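Local coordinates for protein glycoside Hydrolase (PDB 5T99) that probably hydrolyses galactosidic bonds in agarose-derived oligosaccharides as a glycoside hydrolase family 2 enzyme, and binds the galactose-like inhibitor d-galacto-isofagomine, at residues R291-T296 with F300-E305; V409-I414 with V466-M471; E355-C360 with L365-E370; A479-L484 with P545-E550. All coordinates share one frame; numbering follows the deposited sequence.

Contact 1 (R291-T296 with F300-E305); sequences RKICFT and FFLNGE
Cys294 and Phe301 are the hydrogen-bonded pair of an antiparallel hairpin, Cys294 N giving to Phe301 O (3.1 Å) and Phe301 N to Cys294 O (2.7 Å), with the non-hydrogen-bonded pairs Ile293–Leu302 and Phe295–Phe300 flanking it. Asn303 then grips Lys292 twice: its backbone N donates almost straight (177°) to Lys292 O, and its OD1 accepts from Lys292 N at 3.0 Å. With ND2 bonded to Trp260 O, the amide is fixed in rotation. Phe300 swings CG opposite its own N (chi1 -156°), bringing one ring face over Cys294 O; CE2 meets Ile293 CB at 4.0 Å and CD1 meets Phe295 CB at 3.8 Å. On the other sheet face, the Phe301 ring presents its edge to Cys294 O. A serine at Phe300 would probably open a gap beside Ile293 and Phe295. The hairpin lies across the N-terminal end of the TIM barrel, where Phe300 also packs on Ile410 and Met411 of strand 409-416 and on Ile468 of strand 468-472, while its backbone bonds to Ile307 of strand 305-313.

Contact 2 (V409-I414 with V466-M471); sequences VIMWSI and VDIAGM
Val466 meets Ile414, and Ile468 meets Met411, across two parallel strands of the TIM barrel that are not neighbours: strand 447-451 runs between them, so no backbone bond joins the segments and side chains alone span the gap. The main-chain separation is correspondingly wide, 8.6 Å from Ile414 CA to Val466 CA. Both strands lead toward the pocket for d-galacto-isofagomine, 409-416 ending at the ligand-lining Asn416 and 468-472 running into Tyr473. Val466, just ahead of its strand, sends CG1 against the end of Ile414, 3.5 Å from CD1. Ile414 reaches it because CG1 is wedged between its backbone N and carbonyl carbon (chi1 53°) and CD1 continues extended from there. This pair belongs to the helix-covered outer side of the barrel, since Ile414 also touches Leu434 and Cys438 of helix 427-441. Asp467 follows and turns to the intervening strand instead, its OD2 accepting from Ser447 N. The side chain of Ile468 turns to the barrel interior, while its carbonyl O takes a hydrogen bond from Thr448 OG1. Met411 reaches across the inner side of strand 447-451 to meet it, its chain extended beyond CG and touching Thr448 on the way. The two side chains cross at about a right angle, Ile468 CD1 resting 3.9 Å from Met411 CE and 4.0 Å from Met411 SD.

Contact 3 (E355-C360 with L365-E370); sequences EFLDLC and LVVLDE
Cys360 places SG beside its backbone N (chi1 -68°), while Val367 turns CG1 opposite its own N (chi1 178°) and leaves CG2 facing the helix; the sulfur and CG2 thereby meet at 3.6 Å. This is the return half of a beta-alpha-beta unit of the TIM barrel, formed by strand 344-346, helix 354-363 and strand 366-370, with the helix packed against the outer side of the strand. One turn earlier, Leu357 crosses Val367 at a slant and brings CD2 to 3.9 Å from Val367 CG1, so the two valine methyl branches are shared between two helix residues. The other branch of Leu357, CD1, lies 4.0 Å from Asp369 OD2. That carboxylate is buried and close to the carboxylate of Asp403, a like-charge approach that could raise the proton affinity of one of them. Strand residue Glu370 points to the other side, where OE1 bonds to ND1 of the ligand-lining His349 and OE2 forms a salt bridge with Arg346, a second-shell link likely to position the histidine. The tight connection between helix and strand is closed by the backbone: Leu365 N donates to Cys360 O at 3.1 Å, with an N-H...O angle of 157°.

Contact 4 (A479-L484 with P545-E550); sequences AEVQRL and PRFMGE
In the outer layer of the TIM barrel, Gln482 and Val481 of helix 478-484 lean on Arg546 and Phe547, on the segment between helix 534-543 and Gly549 of the next barrel strand. The contact thus ties a helix to the approach of a strand beyond the adjacent strand 490-495, whose Leu490 touches Gln482, Val481 and Phe547 alike. Gln482 reaches out with its chain extended beyond CG and faces Arg546 from the opposite direction. Its OE1 lies against the aliphatic part of the arginine, 3.4 Å from Arg546 CB, with amide and guanidinium planes 50° apart. The guanidinium finds its stronger partners outside the two segments: NE makes a salt bridge with Asp298, and NH2 bonds to Lys297 O. The amide nitrogen looks back to its own helix, donating to Tyr478 O, while also standing 3.7 Å from Phe547 CE2. Phe547 offers the rim of its ring to the helix, and at that edge Val481 CG1 comes to 4.2 Å from CZ; the ring is further stacked with Tyr478. A leucine in place of Gln482 would probably leave both Tyr478 O and the bridging water without their side-chain mate. That water is the polar link between the segments: it donates to Gln482 OE1 at 2.7 Å and accepts from Arg546 N at 2.9 Å.

How the contacts relate
The four contacts show how one barrel is knit by hairpin, strand, helix and loop together. Contact 1 closes the barrel where its strands begin, the end opposite the pocket lined by Asn416 and Tyr473, and plugs into contact 2, with Phe295 CG 3.8 Å from Ile468 CD1; it also meets contact 4, Phe300 CB standing 3.9 Å from Met548 SD. Contacts 2 and 3 share neighbouring strands, and Ser413 OG probably hydrogen-bonds Glu370 OE2 (2.7 Å) just before Asn416 and Glu417 of the galacto-isofagomine pocket. Contact 2 passes on to contact 4 through Met471, whose SD lies 3.8 Å from Phe547 CZ. Contacts 3 and 4 do not touch, their centres being about 25 Å apart.

Contact 1 (R291-T296 with F300-E305)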
loop_
_atom_site.group_PDB
_atom_site.type_symbol
_atom_site.label_atom_id
_atom_site.label_comp_id
_atom_site.label_asym_id
_atom_site.label_seq_id
_atom_site.Cartn_x
_atom_site.Cartn_y
_atom_site.Cartn_z
ATOM N N ARG A 291 -11.783 -17.954 -4.483
ATOM C CA ARG A 291 -12.812 -17.035 -4.951
ATOM C C ARG A 291 -12.795 -17.037 -6.464
ATOM O O ARG A 291 -11.748 -17.286 -7.069
ATOM C CB ARG A 291 -12.616 -15.609 -4.374
ATOM C CG ARG A 291 -11.741 -14.625 -5.163
ATOM C CD ARG A 291 -10.282 -14.987 -5.091
ATOM N NE ARG A 291 -9.431 -14.114 -5.913
ATOM C CZ ARG A 291 -9.112 -14.314 -7.202
ATOM N NH1 ARG A 291 -8.302 -13.454 -7.808
ATOM N NH2 ARG A 291 -9.586 -15.353 -7.900
ATOM N N LYS A 292 -13.961 -16.788 -7.052
ATOM C CA LYS A 292 -14.086 -16.602 -8.493
ATOM C C LYS A 292 -14.287 -15.120 -8.804
ATOM O O LYS A 292 -14.870 -14.364 -8.002
ATOM C CB LYS A 292 -15.218 -17.446 -9.107
ATOM C CG LYS A 292 -16.630 -17.145 -8.619
ATOM C CD LYS A 292 -17.621 -18.170 -9.164
ATOM C CE LYS A 292 -19.031 -17.997 -8.604
ATOM N NZ LYS A 292 -19.761 -19.288 -8.450
ATOM N N ILE A 293 -13.755 -14.712 -9.954
ATOM C CA ILE A 293 -13.956 -13.363 -10.462
ATOM C C ILE A 293 -14.402 -13.432 -11.907
ATOM O O ILE A 293 -14.097 -14.369 -12.631
ATOM C CB ILE A 293 -12.711 -12.456 -10.313
ATOM C CG1 ILE A 293 -11.470 -13.079 -10.965
ATOM C CG2 ILE A 293 -12.469 -12.133 -8.842
ATOM C CD1 ILE A 293 -10.417 -12.064 -11.339
ATOM N N CYS A 294 -15.119 -12.408 -12.315
ATOM C CA CYS A 294 -15.764 -12.392 -13.612
ATOM C C CYS A 294 -16.086 -10.937 -13.931
ATOM O O CYS A 294 -16.344 -10.151 -13.028
ATOM C CB CYS A 294 -17.044 -13.239 -13.545
ATOM S SG CYS A 294 -17.676 -13.729 -15.148
ATOM N N PHE A 295 -16.051 -10.568 -15.205
ATOM C CA PHE A 295 -16.446 -9.226 -15.606
ATOM C C PHE A 295 -17.181 -9.286 -16.944
ATOM O O PHE A 295 -16.923 -10.162 -17.778
ATOM C CB PHE A 295 -15.219 -8.299 -15.682
ATOM C CG PHE A 295 -14.315 -8.610 -16.833
ATOM C CD1 PHE A 295 -14.492 -7.985 -18.061
ATOM C CD2 PHE A 295 -13.330 -9.582 -16.711
ATOM C CE1 PHE A 295 -13.681 -8.313 -19.144
ATOM C CE2 PHE A 295 -12.512 -9.905 -17.789
ATOM C CZ PHE A 295 -12.689 -9.267 -19.004
ATOM N N THR A 296 -18.109 -8.357 -17.119
ATOM C CA THR A 296 -18.734 -8.086 -18.409
ATOM C C THR A 296 -18.586 -6.599 -18.686
ATOM O O THR A 296 -18.035 -5.848 -17.866
ATOM C CB THR A 296 -20.221 -8.448 -18.387
ATOM O OG1 THR A 296 -20.945 -7.503 -17.580
ATOM C CG2 THR A 296 -20.410 -9.871 -17.827
ATOM N N PHE A 300 -18.262 -5.762 -12.654
ATOM C CA PHE A 300 -17.312 -6.739 -12.125
ATOM C C PHE A 300 -18.036 -7.603 -11.093
ATOM O O PHE A 300 -18.945 -7.130 -10.390
ATOM C CB PHE A 300 -16.099 -6.030 -11.489
ATOM C CG PHE A 300 -14.858 -6.882 -11.431
ATOM C CD1 PHE A 300 -13.906 -6.818 -12.444
ATOM C CD2 PHE A 300 -14.643 -7.757 -10.371
ATOM C CE1 PHE A 300 -12.765 -7.620 -12.402
ATOM C CE2 PHE A 300 -13.511 -8.560 -10.322
ATOM C CZ PHE A 300 -12.573 -8.499 -11.341
ATOM N N PHE A 301 -17.629 -8.866 -11.004
ATOM C CA PHE A 301 -18.302 -9.838 -10.162
ATOM C C PHE A 301 -17.303 -10.612 -9.308
ATOM O O PHE A 301 -16.292 -11.088 -9.815
ATOM C CB PHE A 301 -19.137 -10.799 -11.018
ATOM C CG PHE A 301 -20.254 -10.125 -11.758
ATOM C CD1 PHE A 301 -21.545 -10.112 -11.240
ATOM C CD2 PHE A 301 -20.012 -9.486 -12.978
ATOM C CE1 PHE A 301 -22.585 -9.470 -11.922
ATOM C CE2 PHE A 301 -21.035 -8.829 -13.659
ATOM C CZ PHE A 301 -22.329 -8.824 -13.130
ATOM N N LEU A 302 -17.616 -10.723 -8.016
ATOM C CA LEU A 302 -16.848 -11.506 -7.053
ATOM C C LEU A 302 -17.766 -12.575 -6.456
ATOM O O LEU A 302 -18.804 -12.251 -5.865
ATOM C CB LEU A 302 -16.297 -10.593 -5.943
ATOM C CG LEU A 302 -15.541 -11.280 -4.803
ATOM C CD1 LEU A 302 -14.305 -11.992 -5.329
ATOM C CD2 LEU A 302 -15.162 -10.286 -3.720
ATOM N N ASN A 303 -17.390 -13.842 -6.612
ATOM C CA ASN A 303 -18.182 -14.965 -6.080
ATOM C C ASN A 303 -19.665 -14.915 -6.528
ATOM O O ASN A 303 -20.593 -15.171 -5.752
ATOM C CB ASN A 303 -18.012 -15.038 -4.547
ATOM C CG ASN A 303 -16.589 -15.383 -4.140
ATOM O OD1 ASN A 303 -15.914 -16.149 -4.835
ATOM N ND2 ASN A 303 -16.118 -14.821 -3.018
ATOM N N GLY A 304 -19.856 -14.565 -7.796
ATOM C CA GLY A 304 -21.168 -14.480 -8.407
ATOM C C GLY A 304 -22.003 -13.246 -8.120
ATOM O O GLY A 304 -23.127 -13.183 -8.586
ATOM N N GLU A 305 -21.482 -12.275 -7.364
ATOM C CA GLU A 305 -22.232 -11.064 -6.992
ATOM C C GLU A 305 -21.519 -9.840 -7.563
ATOM O O GLU A 305 -20.284 -9.805 -7.617
ATOM C CB GLU A 305 -22.337 -10.921 -5.469
ATOM C CG GLU A 305 -22.977 -12.108 -4.732
ATOM C CD GLU A 305 -24.490 -12.209 -4.927
ATOM O OE1 GLU A 305 -24.987 -13.337 -5.161
ATOM O OE2 GLU A 305 -25.190 -11.166 -4.844
#

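Contact 2 (V409-I414 with V466-M471)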
loop_
_atom_site.group_PDB
_atom_site.type_symbol
_atom_site.label_atom_id
_atom_site.label_comp_id
_atom_site.label_asym_id
_atom_site.label_seq_id
_atom_site.Cartn_x
_atom_site.Cartn_y
_atom_site.Cartn_z
ATOM N N VAL A 409 -5.553 -9.840 -5.647
ATOM C CA VAL A 409 -5.285 -9.216 -6.962
ATOM C C VAL A 409 -6.364 -9.624 -7.959
ATOM O O VAL A 409 -6.600 -10.813 -8.160
ATOM C CB VAL A 409 -3.892 -9.592 -7.518
ATOM C CG1 VAL A 409 -3.679 -8.975 -8.887
ATOM C CG2 VAL A 409 -2.812 -9.126 -6.558
ATOM N N ILE A 410 -7.024 -8.636 -8.553
ATOM C CA ILE A 410 -8.080 -8.896 -9.533
ATOM C C ILE A 410 -7.807 -8.350 -10.922
ATOM O O ILE A 410 -8.491 -8.760 -11.856
ATOM C CB ILE A 410 -9.472 -8.404 -9.054
ATOM C CG1 ILE A 410 -9.470 -6.900 -8.713
ATOM C CG2 ILE A 410 -9.909 -9.229 -7.851
ATOM C CD1 ILE A 410 -10.851 -6.296 -8.569
ATOM N N MET A 411 -6.856 -7.433 -11.072
ATOM C CA MET A 411 -6.468 -6.937 -12.384
ATOM C C MET A 411 -4.955 -6.706 -12.466
ATOM O O MET A 411 -4.306 -6.452 -11.459
ATOM C CB MET A 411 -7.175 -5.624 -12.698
ATOM C CG MET A 411 -8.682 -5.609 -12.519
ATOM S SD MET A 411 -9.347 -4.114 -13.284
ATOM C CE MET A 411 -10.972 -3.985 -12.541
ATOM N N TRP A 412 -4.410 -6.808 -13.673
ATOM C CA TRP A 412 -3.050 -6.383 -13.979
ATOM C C TRP A 412 -3.129 -5.052 -14.726
ATOM O O TRP A 412 -3.582 -5.011 -15.869
ATOM C CB TRP A 412 -2.334 -7.421 -14.847
ATOM C CG TRP A 412 -2.344 -8.800 -14.285
ATOM C CD1 TRP A 412 -3.044 -9.865 -14.760
ATOM C CD2 TRP A 412 -1.636 -9.267 -13.135
ATOM N NE1 TRP A 412 -2.805 -10.966 -13.989
ATOM C CE2 TRP A 412 -1.945 -10.629 -12.982
ATOM C CE3 TRP A 412 -0.759 -8.664 -12.223
ATOM C CZ2 TRP A 412 -1.412 -11.410 -11.948
ATOM C CZ3 TRP A 412 -0.225 -9.434 -11.196
ATOM C CH2 TRP A 412 -0.555 -10.794 -11.064
ATOM N N SER A 413 -2.722 -3.958 -14.080
ATOM C CA SER A 413 -2.715 -2.643 -14.736
ATOM C C SER A 413 -1.354 -2.451 -15.406
ATOM O O SER A 413 -0.326 -2.419 -14.725
ATOM C CB SER A 413 -3.003 -1.525 -13.735
ATOM O OG SER A 413 -3.141 -0.267 -14.377
ATOM N N ILE A 414 -1.360 -2.339 -16.735
ATOM C CA ILE A 414 -0.118 -2.279 -17.527
ATOM C C ILE A 414 0.563 -0.910 -17.555
ATOM O O ILE A 414 1.728 -0.797 -17.963
ATOM C CB ILE A 414 -0.311 -2.762 -18.994
ATOM C CG1 ILE A 414 -1.459 -2.026 -19.692
ATOM C CG2 ILE A 414 -0.526 -4.270 -19.025
ATOM C CD1 ILE A 414 -1.474 -2.188 -21.195
ATOM N N VAL A 466 -6.751 -3.678 -23.783
ATOM C CA VAL A 466 -6.830 -4.268 -22.448
ATOM C C VAL A 466 -8.254 -4.735 -22.255
ATOM O O VAL A 466 -9.156 -4.349 -23.018
ATOM C CB VAL A 466 -6.405 -3.297 -21.310
ATOM C CG1 VAL A 466 -4.906 -3.081 -21.347
ATOM C CG2 VAL A 466 -7.128 -1.955 -21.379
ATOM N N ASP A 467 -8.445 -5.580 -21.250
ATOM C CA ASP A 467 -9.757 -6.148 -20.958
ATOM C C ASP A 467 -10.742 -5.115 -20.374
ATOM O O ASP A 467 -11.939 -5.147 -20.682
ATOM C CB ASP A 467 -9.618 -7.349 -19.999
ATOM C CG ASP A 467 -8.871 -8.522 -20.615
ATOM O OD1 ASP A 467 -9.229 -8.954 -21.731
ATOM O OD2 ASP A 467 -7.931 -9.031 -19.968
ATOM N N ILE A 468 -10.244 -4.232 -19.511
ATOM C CA ILE A 468 -11.085 -3.257 -18.804
ATOM C C ILE A 468 -10.382 -1.901 -18.838
ATOM O O ILE A 468 -9.209 -1.791 -18.452
ATOM C CB ILE A 468 -11.358 -3.673 -17.339
ATOM C CG1 ILE A 468 -12.009 -5.074 -17.260
ATOM C CG2 ILE A 468 -12.285 -2.672 -16.663
ATOM C CD1 ILE A 468 -12.010 -5.687 -15.873
ATOM N N ALA A 469 -11.105 -0.878 -19.301
ATOM C CA ALA A 469 -10.558 0.476 -19.433
ATOM C C ALA A 469 -10.815 1.318 -18.169
ATOM O O ALA A 469 -11.965 1.446 -17.715
ATOM C CB ALA A 469 -11.158 1.165 -20.654
ATOM N N GLY A 470 -9.744 1.883 -17.614
ATOM C CA GLY A 470 -9.847 2.838 -16.520
ATOM C C GLY A 470 -9.716 4.274 -17.009
ATOM O O GLY A 470 -8.808 4.572 -17.777
ATOM N N MET A 471 -10.607 5.159 -16.556
ATOM C CA MET A 471 -10.518 6.597 -16.857
ATOM C C MET A 471 -10.010 7.399 -15.657
ATOM O O MET A 471 -10.526 7.259 -14.544
ATOM C CB MET A 471 -11.884 7.140 -17.274
ATOM C CG MET A 471 -12.450 6.471 -18.506
ATOM S SD MET A 471 -14.012 7.196 -19.002
ATOM C CE MET A 471 -13.438 8.585 -19.953
#

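Contact 3 (E355-C360 with L365-E370)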
loop_
_atom_site.group_PDB
_atom_site.type_symbol
_atom_site.label_atom_id
_atom_site.label_comp_id
_atom_site.label_asym_id
_atom_site.label_seq_id
_atom_site.Cartn_x
_atom_site.Cartn_y
_atom_site.Cartn_z
ATOM N N GLU A 355 4.523 -8.159 1.181
ATOM C CA GLU A 355 3.883 -8.035 2.497
ATOM C C GLU A 355 2.596 -7.229 2.399
ATOM O O GLU A 355 1.569 -7.594 2.998
ATOM C CB GLU A 355 4.836 -7.402 3.530
ATOM C CG GLU A 355 5.963 -8.326 4.018
ATOM C CD GLU A 355 7.085 -8.519 3.007
ATOM O OE1 GLU A 355 7.240 -7.661 2.095
ATOM O OE2 GLU A 355 7.807 -9.541 3.120
ATOM N N PHE A 356 2.641 -6.153 1.619
ATOM C CA PHE A 356 1.456 -5.331 1.412
ATOM C C PHE A 356 0.309 -6.171 0.841
ATOM O O PHE A 356 -0.821 -6.072 1.303
ATOM C CB PHE A 356 1.782 -4.144 0.496
ATOM C CG PHE A 356 0.602 -3.257 0.213
ATOM C CD1 PHE A 356 0.260 -2.251 1.093
ATOM C CD2 PHE A 356 -0.170 -3.443 -0.928
ATOM C CE1 PHE A 356 -0.841 -1.439 0.860
ATOM C CE2 PHE A 356 -1.269 -2.627 -1.185
ATOM C CZ PHE A 356 -1.610 -1.630 -0.275
ATOM N N LEU A 357 0.620 -7.006 -0.155
ATOM C CA LEU A 357 -0.379 -7.881 -0.796
ATOM C C LEU A 357 -0.847 -9.004 0.116
ATOM O O LEU A 357 -2.021 -9.380 0.061
ATOM C CB LEU A 357 0.137 -8.449 -2.125
ATOM C CG LEU A 357 0.372 -7.374 -3.194
ATOM C CD1 LEU A 357 1.048 -7.967 -4.409
ATOM C CD2 LEU A 357 -0.917 -6.678 -3.608
ATOM N N ASP A 358 0.048 -9.525 0.963
ATOM C CA ASP A 358 -0.363 -10.490 1.985
ATOM C C ASP A 358 -1.416 -9.880 2.899
ATOM O O ASP A 358 -2.373 -10.554 3.260
ATOM C CB ASP A 358 0.820 -11.012 2.810
ATOM C CG ASP A 358 1.731 -11.929 2.017
ATOM O OD1 ASP A 358 1.261 -12.572 1.047
ATOM O OD2 ASP A 358 2.928 -12.011 2.367
ATOM N N LEU A 359 -1.272 -8.601 3.238
ATOM C CA LEU A 359 -2.257 -7.919 4.079
ATOM C C LEU A 359 -3.588 -7.773 3.370
ATOM O O LEU A 359 -4.637 -8.051 3.955
ATOM C CB LEU A 359 -1.734 -6.558 4.565
ATOM C CG LEU A 359 -0.597 -6.651 5.601
ATOM C CD1 LEU A 359 0.102 -5.309 5.780
ATOM C CD2 LEU A 359 -1.138 -7.134 6.937
ATOM N N CYS A 360 -3.550 -7.359 2.108
ATOM C CA CYS A 360 -4.771 -7.234 1.295
ATOM C C CYS A 360 -5.513 -8.560 1.224
ATOM O O CYS A 360 -6.729 -8.589 1.407
ATOM C CB CYS A 360 -4.455 -6.730 -0.127
ATOM S SG CYS A 360 -3.864 -5.015 -0.209
ATOM N N LEU A 365 -9.351 -7.144 0.733
ATOM C CA LEU A 365 -9.369 -6.041 -0.222
ATOM C C LEU A 365 -9.002 -6.535 -1.617
ATOM O O LEU A 365 -8.089 -7.340 -1.763
ATOM C CB LEU A 365 -8.361 -4.974 0.198
ATOM C CG LEU A 365 -8.623 -4.264 1.526
ATOM C CD1 LEU A 365 -7.397 -3.441 1.903
ATOM C CD2 LEU A 365 -9.860 -3.375 1.458
ATOM N N VAL A 366 -9.691 -6.036 -2.643
ATOM C CA VAL A 366 -9.344 -6.378 -4.020
ATOM C C VAL A 366 -8.325 -5.372 -4.521
ATOM O O VAL A 366 -8.366 -4.204 -4.131
ATOM C CB VAL A 366 -10.575 -6.538 -4.943
ATOM C CG1 VAL A 366 -11.383 -7.744 -4.487
ATOM C CG2 VAL A 366 -11.459 -5.297 -5.001
ATOM N N VAL A 367 -7.395 -5.834 -5.356
ATOM C CA VAL A 367 -6.242 -5.054 -5.765
ATOM C C VAL A 367 -6.035 -5.007 -7.290
ATOM O O VAL A 367 -6.087 -6.036 -7.967
ATOM C CB VAL A 367 -4.962 -5.586 -5.100
ATOM C CG1 VAL A 367 -3.737 -4.808 -5.568
ATOM C CG2 VAL A 367 -5.083 -5.521 -3.580
ATOM N N LEU A 368 -5.785 -3.795 -7.797
ATOM C CA LEU A 368 -5.279 -3.562 -9.143
ATOM C C LEU A 368 -3.768 -3.401 -9.032
ATOM O O LEU A 368 -3.281 -2.407 -8.493
ATOM C CB LEU A 368 -5.902 -2.309 -9.748
ATOM C CG LEU A 368 -7.340 -2.425 -10.256
ATOM C CD1 LEU A 368 -8.272 -2.959 -9.184
ATOM C CD2 LEU A 368 -7.844 -1.085 -10.787
ATOM N N ASP A 369 -3.038 -4.382 -9.551
ATOM C CA ASP A 369 -1.596 -4.508 -9.357
ATOM C C ASP A 369 -0.930 -3.880 -10.584
ATOM O O ASP A 369 -1.013 -4.438 -11.695
ATOM C CB ASP A 369 -1.286 -6.001 -9.233
ATOM C CG ASP A 369 0.035 -6.310 -8.567
ATOM O OD1 ASP A 369 0.858 -5.404 -8.328
ATOM O OD2 ASP A 369 0.248 -7.526 -8.304
ATOM N N GLU A 370 -0.310 -2.709 -10.400
ATOM C CA GLU A 370 0.122 -1.847 -11.517
ATOM C C GLU A 370 1.633 -1.901 -11.751
ATOM O O GLU A 370 2.411 -1.787 -10.821
ATOM C CB GLU A 370 -0.326 -0.404 -11.286
ATOM C CG GLU A 370 -0.118 0.520 -12.485
ATOM C CD GLU A 370 -0.976 1.768 -12.428
ATOM O OE1 GLU A 370 -0.611 2.724 -11.701
ATOM O OE2 GLU A 370 -2.026 1.788 -13.114
#

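Contact 4 (A479-L484 with P545-E550)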
loop_
_atom_site.group_PDB
_atom_site.type_symbol
_atom_site.label_atom_id
_atom_site.label_comp_id
_atom_site.label_asym_id
_atom_site.label_seq_id
_atom_site.Cartn_x
_atom_site.Cartn_y
_atom_site.Cartn_z
ATOM N N ALA A 479 -20.813 9.333 -19.587
ATOM C CA ALA A 479 -21.950 9.074 -20.455
ATOM C C ALA A 479 -21.534 8.981 -21.926
ATOM O O ALA A 479 -21.931 8.046 -22.628
ATOM C CB ALA A 479 -23.026 10.137 -20.264
ATOM N N GLU A 480 -20.723 9.937 -22.381
ATOM C CA GLU A 480 -20.314 10.003 -23.790
ATOM C C GLU A 480 -19.472 8.791 -24.221
ATOM O O GLU A 480 -19.697 8.245 -25.301
ATOM C CB GLU A 480 -19.575 11.319 -24.093
ATOM C CG GLU A 480 -19.022 11.407 -25.510
ATOM C CD GLU A 480 -18.381 12.742 -25.830
ATOM O OE1 GLU A 480 -17.136 12.833 -25.785
ATOM O OE2 GLU A 480 -19.123 13.694 -26.141
ATOM N N VAL A 481 -18.510 8.372 -23.395
ATOM C CA VAL A 481 -17.648 7.237 -23.766
ATOM C C VAL A 481 -18.431 5.931 -23.886
ATOM O O VAL A 481 -18.067 5.092 -24.693
ATOM C CB VAL A 481 -16.440 7.065 -22.819
ATOM C CG1 VAL A 481 -16.846 6.425 -21.488
ATOM C CG2 VAL A 481 -15.336 6.264 -23.498
ATOM N N GLN A 482 -19.496 5.783 -23.094
ATOM C CA GLN A 482 -20.421 4.639 -23.203
ATOM C C GLN A 482 -21.280 4.666 -24.486
ATOM O O GLN A 482 -21.609 3.611 -25.023
ATOM C CB GLN A 482 -21.338 4.538 -21.969
ATOM C CG GLN A 482 -20.611 4.244 -20.671
ATOM C CD GLN A 482 -21.530 4.321 -19.454
ATOM O OE1 GLN A 482 -22.173 3.328 -19.075
ATOM N NE2 GLN A 482 -21.582 5.496 -18.822
ATOM N N ARG A 483 -21.665 5.853 -24.950
ATOM C CA ARG A 483 -22.332 6.001 -26.249
ATOM C C ARG A 483 -21.407 5.587 -27.399
ATOM O O ARG A 483 -21.805 4.828 -28.286
ATOM C CB ARG A 483 -22.777 7.453 -26.496
ATOM C CG ARG A 483 -24.183 7.797 -26.044
ATOM C CD ARG A 483 -24.626 9.148 -26.619
ATOM N NE ARG A 483 -23.784 10.286 -26.193
ATOM C CZ ARG A 483 -23.806 10.872 -24.982
ATOM N NH1 ARG A 483 -24.614 10.439 -24.015
ATOM N NH2 ARG A 483 -22.986 11.898 -24.725
ATOM N N LEU A 484 -20.191 6.128 -27.383
ATOM C CA LEU A 484 -19.234 5.940 -28.469
ATOM C C LEU A 484 -18.613 4.544 -28.487
ATOM O O LEU A 484 -18.314 4.010 -29.557
ATOM C CB LEU A 484 -18.131 7.009 -28.408
ATOM C CG LEU A 484 -18.573 8.480 -28.541
ATOM C CD1 LEU A 484 -17.420 9.450 -28.304
ATOM C CD2 LEU A 484 -19.215 8.729 -29.899
ATOM N N PRO A 545 -24.271 3.578 -13.750
ATOM C CA PRO A 545 -24.155 2.300 -13.014
ATOM C C PRO A 545 -23.227 1.231 -13.622
ATOM O O PRO A 545 -22.776 0.346 -12.899
ATOM C CB PRO A 545 -25.599 1.769 -12.972
ATOM C CG PRO A 545 -26.338 2.504 -14.030
ATOM C CD PRO A 545 -25.662 3.832 -14.187
ATOM N N ARG A 546 -22.961 1.305 -14.927
ATOM C CA ARG A 546 -22.021 0.389 -15.579
ATOM C C ARG A 546 -20.590 0.575 -15.085
ATOM O O ARG A 546 -19.817 -0.378 -15.090
ATOM C CB ARG A 546 -22.083 0.518 -17.115
ATOM C CG ARG A 546 -23.409 0.045 -17.739
ATOM C CD ARG A 546 -23.409 0.059 -19.270
ATOM N NE ARG A 546 -22.218 -0.612 -19.810
ATOM C CZ ARG A 546 -21.470 -0.213 -20.849
ATOM N NH1 ARG A 546 -21.754 0.874 -21.566
ATOM N NH2 ARG A 546 -20.407 -0.935 -21.190
ATOM N N PHE A 547 -20.233 1.796 -14.688
ATOM C CA PHE A 547 -18.907 2.048 -14.129
ATOM C C PHE A 547 -18.742 1.237 -12.840
ATOM O O PHE A 547 -19.600 1.270 -11.962
ATOM C CB PHE A 547 -18.632 3.550 -13.915
ATOM C CG PHE A 547 -18.028 4.227 -15.119
ATOM C CD1 PHE A 547 -16.748 4.753 -15.073
ATOM C CD2 PHE A 547 -18.741 4.304 -16.325
ATOM C CE1 PHE A 547 -16.186 5.341 -16.190
ATOM C CE2 PHE A 547 -18.176 4.898 -17.453
ATOM C CZ PHE A 547 -16.898 5.417 -17.380
ATOM N N MET A 548 -17.638 0.492 -12.763
ATOM C CA MET A 548 -17.430 -0.503 -11.711
ATOM C C MET A 548 -17.087 0.135 -10.381
ATOM O O MET A 548 -17.215 -0.521 -9.332
ATOM C CB MET A 548 -16.308 -1.466 -12.094
ATOM C CG MET A 548 -16.584 -2.269 -13.358
ATOM S SD MET A 548 -15.130 -3.173 -13.896
ATOM C CE MET A 548 -15.703 -3.799 -15.470
ATOM N N GLY A 549 -16.623 1.387 -10.430
ATOM C CA GLY A 549 -16.308 2.169 -9.234
ATOM C C GLY A 549 -15.222 3.205 -9.488
ATOM O O GLY A 549 -14.957 3.576 -10.635
ATOM N N GLU A 550 -14.581 3.638 -8.404
ATOM C CA GLU A 550 -13.548 4.652 -8.452
ATOM C C GLU A 550 -12.347 4.299 -7.589
ATOM O O GLU A 550 -12.444 3.506 -6.659
ATOM C CB GLU A 550 -14.112 5.995 -8.003
ATOM C CG GLU A 550 -14.610 6.059 -6.561
ATOM C CD GLU A 550 -14.991 7.473 -6.150
ATOM O OE1 GLU A 550 -14.172 8.396 -6.371
ATOM O OE2 GLU A 550 -16.106 7.661 -5.614
HETATM O O HOH W 1 -23.794 3.292 -16.915
#